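Local coordinates for protein transcriptional regulator (Streptococcus dysgalactiae, PDB 4YV9) that acts as a quorum-sensing transcriptional regulator that binds DNA and SHP pheromone peptides and is inhibited by cyclic peptide compounds, at residues K178-L192 against I211-E223. Numbering follows the deposited sequence.
Sequences KTNKTLVTQLSINCL and IEFLLRDELNFYE
E223 reaches into the groove of helix 179-192 as a knob among T182, T185, Q186 and I189, and traced outward it illustrates how one acidic side chain can serve an apolar and a polar neighbourhood together. Its CB lies 4.1 Å from both T185 CG2 and I189 CD1, and its CG then rests against Q186 CG. A bend at chi2 (78°) carries the carboxylate round toward T182 and Q186. There OE2 lies 3.4 Å from T182 CG2 and meets Q186 NE2 at 2.6 Å, nearly along the carboxylate C-O axis, although the N-H...O angle of 135° leaves this short bond bent; OE1 takes a weak bond from N220 ND2. That same ND2 makes a straighter bond to T182 OG1 (3.1 Å, N-H...O 158°), which lies close to the amide plane. A water bridges N220 OD1, T185 OG1 and L214 O. The setting is the helical-repeat, TPR-like C-terminal domain of the Rgg family: helix 179-192 runs nearly antiparallel to helix 211-215, and the chain turns back through a type II turn at L215-E218 into the helix bearing E223. At the turn, E218 is clasped by two extended lysines, K178 NZ on the syn side of OE1 (2.9 Å) and K181 NZ on the anti side of OE2 (2.6 Å). Two positive charges on one buried carboxylate would probably favour its ionised form. Toward the other end the contact becomes apolar, where I211 CD1 touches both I189 CG1 and L192 CD2, 3.7 Å from each. Q186 NE2 also lies at the edge of the Y222 ring, near its plane, and Y222 OH hydrogen-bonds to the backbone of a bound peptide.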
loop_
_atom_site.group_PDB
_atom_site.type_symbol
_atom_site.label_atom_id
_atom_site.label_comp_id
_atom_site.label_asym_id
_atom_site.label_seq_id
_atom_site.Cartn_x
_atom_site.Cartn_y
_atom_site.Cartn_z
ATOM N N LYS B 178 -2.478 -0.765 -3.122
ATOM C CA LYS B 178 -1.983 -1.979 -3.749
ATOM C C LYS B 178 -1.570 -3.028 -2.734
ATOM O O LYS B 178 -0.790 -3.932 -3.036
ATOM C CB LYS B 178 -0.839 -1.633 -4.684
ATOM C CG LYS B 178 -1.387 -0.911 -5.917
ATOM C CD LYS B 178 -0.318 -0.182 -6.641
ATOM C CE LYS B 178 -0.849 0.390 -7.933
ATOM N NZ LYS B 178 0.202 1.250 -8.494
ATOM N N THR B 179 -2.126 -2.913 -1.534
ATOM C CA THR B 179 -1.807 -3.842 -0.467
ATOM C C THR B 179 -2.068 -5.268 -0.917
ATOM O O THR B 179 -1.179 -6.107 -0.824
ATOM C CB THR B 179 -2.610 -3.530 0.802
ATOM O OG1 THR B 179 -2.289 -2.203 1.232
ATOM C CG2 THR B 179 -2.251 -4.500 1.905
ATOM N N ASN B 180 -3.260 -5.547 -1.439
ATOM C CA ASN B 180 -3.540 -6.927 -1.841
ATOM C C ASN B 180 -2.718 -7.376 -3.049
ATOM O O ASN B 180 -2.389 -8.548 -3.169
ATOM C CB ASN B 180 -5.022 -7.134 -2.140
ATOM C CG ASN B 180 -5.864 -7.088 -0.891
ATOM O OD1 ASN B 180 -5.327 -7.032 0.220
ATOM N ND2 ASN B 180 -7.187 -7.084 -1.057
ATOM N N LYS B 181 -2.398 -6.449 -3.941
ATOM C CA LYS B 181 -1.620 -6.787 -5.131
ATOM C C LYS B 181 -0.197 -7.186 -4.742
ATOM O O LYS B 181 0.378 -8.150 -5.267
ATOM C CB LYS B 181 -1.610 -5.603 -6.105
ATOM C CG LYS B 181 -0.877 -5.889 -7.396
ATOM C CD LYS B 181 -0.867 -4.681 -8.310
ATOM C CE LYS B 181 -0.188 -5.006 -9.638
ATOM N NZ LYS B 181 -0.323 -3.886 -10.632
ATOM N N THR B 182 0.375 -6.444 -3.808
ATOM C CA THR B 182 1.716 -6.768 -3.344
ATOM C C THR B 182 1.729 -8.149 -2.669
ATOM O O THR B 182 2.617 -8.979 -2.937
ATOM C CB THR B 182 2.233 -5.655 -2.410
ATOM O OG1 THR B 182 2.439 -4.473 -3.195
ATOM C CG2 THR B 182 3.551 -6.032 -1.778
ATOM N N LEU B 183 0.727 -8.422 -1.842
ATOM C CA LEU B 183 0.612 -9.745 -1.226
ATOM C C LEU B 183 0.457 -10.841 -2.282
ATOM O O LEU B 183 1.152 -11.858 -2.223
ATOM C CB LEU B 183 -0.560 -9.801 -0.235
ATOM C CG LEU B 183 -0.349 -9.078 1.100
ATOM C CD1 LEU B 183 -1.650 -8.889 1.853
ATOM C CD2 LEU B 183 0.631 -9.854 1.951
ATOM N N VAL B 184 -0.464 -10.653 -3.225
ATOM C CA VAL B 184 -0.646 -11.638 -4.296
ATOM C C VAL B 184 0.665 -11.891 -5.062
ATOM O O VAL B 184 0.973 -13.029 -5.453
ATOM C CB VAL B 184 -1.741 -11.201 -5.292
ATOM C CG1 VAL B 184 -1.699 -12.076 -6.540
ATOM C CG2 VAL B 184 -3.121 -11.273 -4.635
ATOM N N THR B 185 1.445 -10.831 -5.259
ATOM C CA THR B 185 2.723 -10.962 -5.952
ATOM C C THR B 185 3.680 -11.828 -5.129
ATOM O O THR B 185 4.316 -12.745 -5.653
ATOM C CB THR B 185 3.343 -9.581 -6.239
ATOM O OG1 THR B 185 2.408 -8.794 -7.004
ATOM C CG2 THR B 185 4.631 -9.736 -7.021
ATOM N N GLN B 186 3.748 -11.561 -3.828
ATOM C CA GLN B 186 4.599 -12.341 -2.942
ATOM C C GLN B 186 4.211 -13.819 -2.922
ATOM O O GLN B 186 5.080 -14.688 -3.005
ATOM C CB GLN B 186 4.564 -11.746 -1.533
ATOM C CG GLN B 186 5.302 -10.408 -1.453
ATOM C CD GLN B 186 4.975 -9.590 -0.196
ATOM O OE1 GLN B 186 4.022 -9.884 0.533
ATOM N NE2 GLN B 186 5.756 -8.538 0.038
ATOM N N LEU B 187 2.916 -14.115 -2.837
ATOM C CA LEU B 187 2.480 -15.512 -2.803
ATOM C C LEU B 187 2.664 -16.219 -4.149
ATOM O O LEU B 187 2.840 -17.438 -4.193
ATOM C CB LEU B 187 1.016 -15.607 -2.368
ATOM C CG LEU B 187 0.704 -15.271 -0.904
ATOM C CD1 LEU B 187 -0.677 -15.796 -0.566
ATOM C CD2 LEU B 187 1.750 -15.850 0.058
ATOM N N SER B 188 2.606 -15.464 -5.247
ATOM C CA SER B 188 2.848 -16.047 -6.563
ATOM C C SER B 188 4.309 -16.460 -6.669
ATOM O O SER B 188 4.620 -17.547 -7.162
ATOM C CB SER B 188 2.489 -15.069 -7.692
ATOM O OG SER B 188 1.112 -14.731 -7.654
ATOM N N ILE B 189 5.198 -15.587 -6.209
ATOM C CA ILE B 189 6.620 -15.912 -6.167
ATOM C C ILE B 189 6.878 -17.144 -5.285
ATOM O O ILE B 189 7.666 -18.019 -5.652
ATOM C CB ILE B 189 7.449 -14.707 -5.671
ATOM C CG1 ILE B 189 7.378 -13.571 -6.705
ATOM C CG2 ILE B 189 8.908 -15.119 -5.412
ATOM C CD1 ILE B 189 7.990 -12.269 -6.251
ATOM N N ASN B 190 6.197 -17.217 -4.143
ATOM C CA ASN B 190 6.279 -18.375 -3.245
ATOM C C ASN B 190 5.894 -19.663 -3.975
ATOM O O ASN B 190 6.542 -20.692 -3.826
ATOM C CB ASN B 190 5.380 -18.167 -2.014
ATOM C CG ASN B 190 5.551 -19.266 -0.958
ATOM O OD1 ASN B 190 6.616 -19.406 -0.361
ATOM N ND2 ASN B 190 4.490 -20.029 -0.711
ATOM N N CYS B 191 4.845 -19.601 -4.786
ATOM C CA CYS B 191 4.444 -20.783 -5.534
ATOM C C CYS B 191 5.473 -21.117 -6.609
ATOM O O CYS B 191 5.761 -22.290 -6.853
ATOM C CB CYS B 191 3.067 -20.597 -6.176
ATOM S SG CYS B 191 2.331 -22.160 -6.719
ATOM N N LEU B 192 6.014 -20.084 -7.249
ATOM C CA LEU B 192 7.035 -20.263 -8.276
ATOM C C LEU B 192 8.257 -20.987 -7.711
ATOM O O LEU B 192 8.833 -21.855 -8.360
ATOM C CB LEU B 192 7.443 -18.910 -8.869
ATOM C CG LEU B 192 8.647 -18.905 -9.819
ATOM C CD1 LEU B 192 8.458 -19.889 -10.980
ATOM C CD2 LEU B 192 8.938 -17.509 -10.349
ATOM N N ILE B 211 3.846 -13.031 -12.802
ATOM C CA ILE B 211 4.605 -12.166 -11.904
ATOM C C ILE B 211 5.143 -10.954 -12.665
ATOM O O ILE B 211 5.098 -9.839 -12.168
ATOM C CB ILE B 211 5.753 -12.928 -11.217
ATOM C CG1 ILE B 211 5.186 -13.905 -10.173
ATOM C CG2 ILE B 211 6.707 -11.958 -10.523
ATOM C CD1 ILE B 211 6.156 -15.066 -9.806
ATOM N N GLU B 212 5.624 -11.168 -13.882
ATOM C CA GLU B 212 6.118 -10.056 -14.685
ATOM C C GLU B 212 5.001 -9.053 -14.927
ATOM O O GLU B 212 5.228 -7.839 -14.888
ATOM C CB GLU B 212 6.679 -10.548 -16.019
ATOM C CG GLU B 212 7.976 -11.306 -15.880
ATOM C CD GLU B 212 8.421 -11.949 -17.182
ATOM O OE1 GLU B 212 7.595 -12.066 -18.116
ATOM O OE2 GLU B 212 9.605 -12.328 -17.266
ATOM N N PHE B 213 3.797 -9.565 -15.183
ATOM C CA PHE B 213 2.652 -8.697 -15.422
ATOM C C PHE B 213 2.288 -7.919 -14.156
ATOM O O PHE B 213 2.008 -6.729 -14.224
ATOM C CB PHE B 213 1.453 -9.502 -15.912
ATOM C CG PHE B 213 0.249 -8.665 -16.186
ATOM C CD1 PHE B 213 0.267 -7.722 -17.199
ATOM C CD2 PHE B 213 -0.896 -8.793 -15.417
ATOM C CE1 PHE B 213 -0.844 -6.927 -17.450
ATOM C CE2 PHE B 213 -2.008 -8.002 -15.666
ATOM C CZ PHE B 213 -1.978 -7.074 -16.681
ATOM N N LEU B 214 2.301 -8.596 -13.008
ATOM C CA LEU B 214 1.953 -7.973 -11.735
ATOM C C LEU B 214 2.971 -6.911 -11.321
ATOM O O LEU B 214 2.636 -5.982 -10.591
ATOM C CB LEU B 214 1.848 -9.024 -10.621
ATOM C CG LEU B 214 0.711 -10.048 -10.643
ATOM C CD1 LEU B 214 1.005 -11.111 -9.600
ATOM C CD2 LEU B 214 -0.651 -9.414 -10.386
ATOM N N LEU B 215 4.213 -7.043 -11.777
ATOM C CA LEU B 215 5.253 -6.091 -11.385
ATOM C C LEU B 215 5.376 -4.892 -12.321
ATOM O O LEU B 215 6.036 -3.914 -11.981
ATOM C CB LEU B 215 6.610 -6.787 -11.282
ATOM C CG LEU B 215 6.824 -7.674 -10.073
ATOM C CD1 LEU B 215 8.080 -8.517 -10.286
ATOM C CD2 LEU B 215 6.927 -6.823 -8.777
ATOM N N ARG B 216 4.718 -4.954 -13.475
ATOM C CA ARG B 216 4.750 -3.883 -14.463
ATOM C C ARG B 216 4.220 -2.546 -13.922
ATOM O O ARG B 216 3.200 -2.501 -13.244
ATOM C CB ARG B 216 3.935 -4.310 -15.695
ATOM C CG ARG B 216 4.227 -3.532 -16.962
ATOM C CD ARG B 216 3.923 -4.359 -18.218
ATOM N NE ARG B 216 4.875 -5.458 -18.400
ATOM C CZ ARG B 216 4.553 -6.751 -18.393
ATOM N NH1 ARG B 216 3.294 -7.129 -18.220
ATOM N NH2 ARG B 216 5.493 -7.671 -18.569
ATOM N N ASP B 217 4.915 -1.462 -14.253
ATOM C CA ASP B 217 4.552 -0.117 -13.818
ATOM C C ASP B 217 4.308 -0.043 -12.309
ATOM O O ASP B 217 3.424 0.669 -11.854
ATOM C CB ASP B 217 3.323 0.380 -14.592
ATOM C CG ASP B 217 3.634 0.660 -16.057
ATOM O OD1 ASP B 217 4.826 0.836 -16.391
ATOM O OD2 ASP B 217 2.689 0.713 -16.875
ATOM N N GLU B 218 5.111 -0.775 -11.536
ATOM C CA GLU B 218 5.029 -0.741 -10.081
ATOM C C GLU B 218 6.420 -0.484 -9.508
ATOM O O GLU B 218 7.412 -0.549 -10.231
ATOM C CB GLU B 218 4.468 -2.054 -9.510
ATOM C CG GLU B 218 3.052 -2.412 -9.956
ATOM C CD GLU B 218 1.971 -1.593 -9.266
ATOM O OE1 GLU B 218 2.300 -0.797 -8.357
ATOM O OE2 GLU B 218 0.788 -1.738 -9.651
ATOM N N LEU B 219 6.490 -0.178 -8.217
ATOM C CA LEU B 219 7.784 -0.064 -7.557
ATOM C C LEU B 219 8.146 -1.461 -7.089
ATOM O O LEU B 219 8.745 -2.214 -7.844
ATOM C CB LEU B 219 7.742 0.938 -6.407
ATOM C CG LEU B 219 7.444 2.361 -6.900
ATOM C CD1 LEU B 219 7.233 3.309 -5.731
ATOM C CD2 LEU B 219 8.558 2.846 -7.815
ATOM N N ASN B 220 7.753 -1.817 -5.872
ATOM C CA ASN B 220 7.853 -3.207 -5.430
ATOM C C ASN B 220 9.261 -3.787 -5.601
ATOM O O ASN B 220 9.427 -4.870 -6.173
ATOM C CB ASN B 220 6.851 -4.081 -6.202
ATOM C CG ASN B 220 5.432 -3.916 -5.701
ATOM O OD1 ASN B 220 4.521 -3.648 -6.477
ATOM N ND2 ASN B 220 5.244 -4.048 -4.393
ATOM N N PHE B 221 10.277 -3.057 -5.152
ATOM C CA PHE B 221 11.642 -3.521 -5.387
ATOM C C PHE B 221 11.960 -4.794 -4.590
ATOM O O PHE B 221 12.804 -5.582 -5.005
ATOM C CB PHE B 221 12.662 -2.438 -5.041
ATOM C CG PHE B 221 12.897 -1.430 -6.135
ATOM C CD1 PHE B 221 11.925 -1.155 -7.089
ATOM C CD2 PHE B 221 14.098 -0.733 -6.187
ATOM C CE1 PHE B 221 12.145 -0.202 -8.068
ATOM C CE2 PHE B 221 14.333 0.210 -7.183
ATOM C CZ PHE B 221 13.355 0.473 -8.124
ATOM N N TYR B 222 11.309 -5.001 -3.448
ATOM C CA TYR B 222 11.579 -6.230 -2.703
ATOM C C TYR B 222 11.176 -7.443 -3.531
ATOM O O TYR B 222 11.922 -8.413 -3.661
ATOM C CB TYR B 222 10.850 -6.250 -1.364
ATOM C CG TYR B 222 10.874 -7.617 -0.735
ATOM C CD1 TYR B 222 12.074 -8.171 -0.286
ATOM C CD2 TYR B 222 9.716 -8.369 -0.612
ATOM C CE1 TYR B 222 12.114 -9.420 0.289
ATOM C CE2 TYR B 222 9.750 -9.633 -0.034
ATOM C CZ TYR B 222 10.950 -10.150 0.409
ATOM O OH TYR B 222 11.006 -11.402 0.983
ATOM N N GLU B 223 9.990 -7.385 -4.112
ATOM C CA GLU B 223 9.525 -8.503 -4.911
ATOM C C GLU B 223 10.339 -8.635 -6.185
ATOM O O GLU B 223 10.576 -9.732 -6.636
ATOM C CB GLU B 223 8.034 -8.344 -5.241
ATOM C CG GLU B 223 7.136 -8.433 -4.009
ATOM C CD GLU B 223 7.127 -7.147 -3.184
ATOM O OE1 GLU B 223 7.460 -6.070 -3.744
ATOM O OE2 GLU B 223 6.766 -7.217 -1.989
HETATM O O HOH W 1 1.005 -4.187 -13.038
HETATM O O HOH W 2 1.721 -3.942 -5.916
HETATM O O HOH W 3 3.213 -6.232 -7.804
#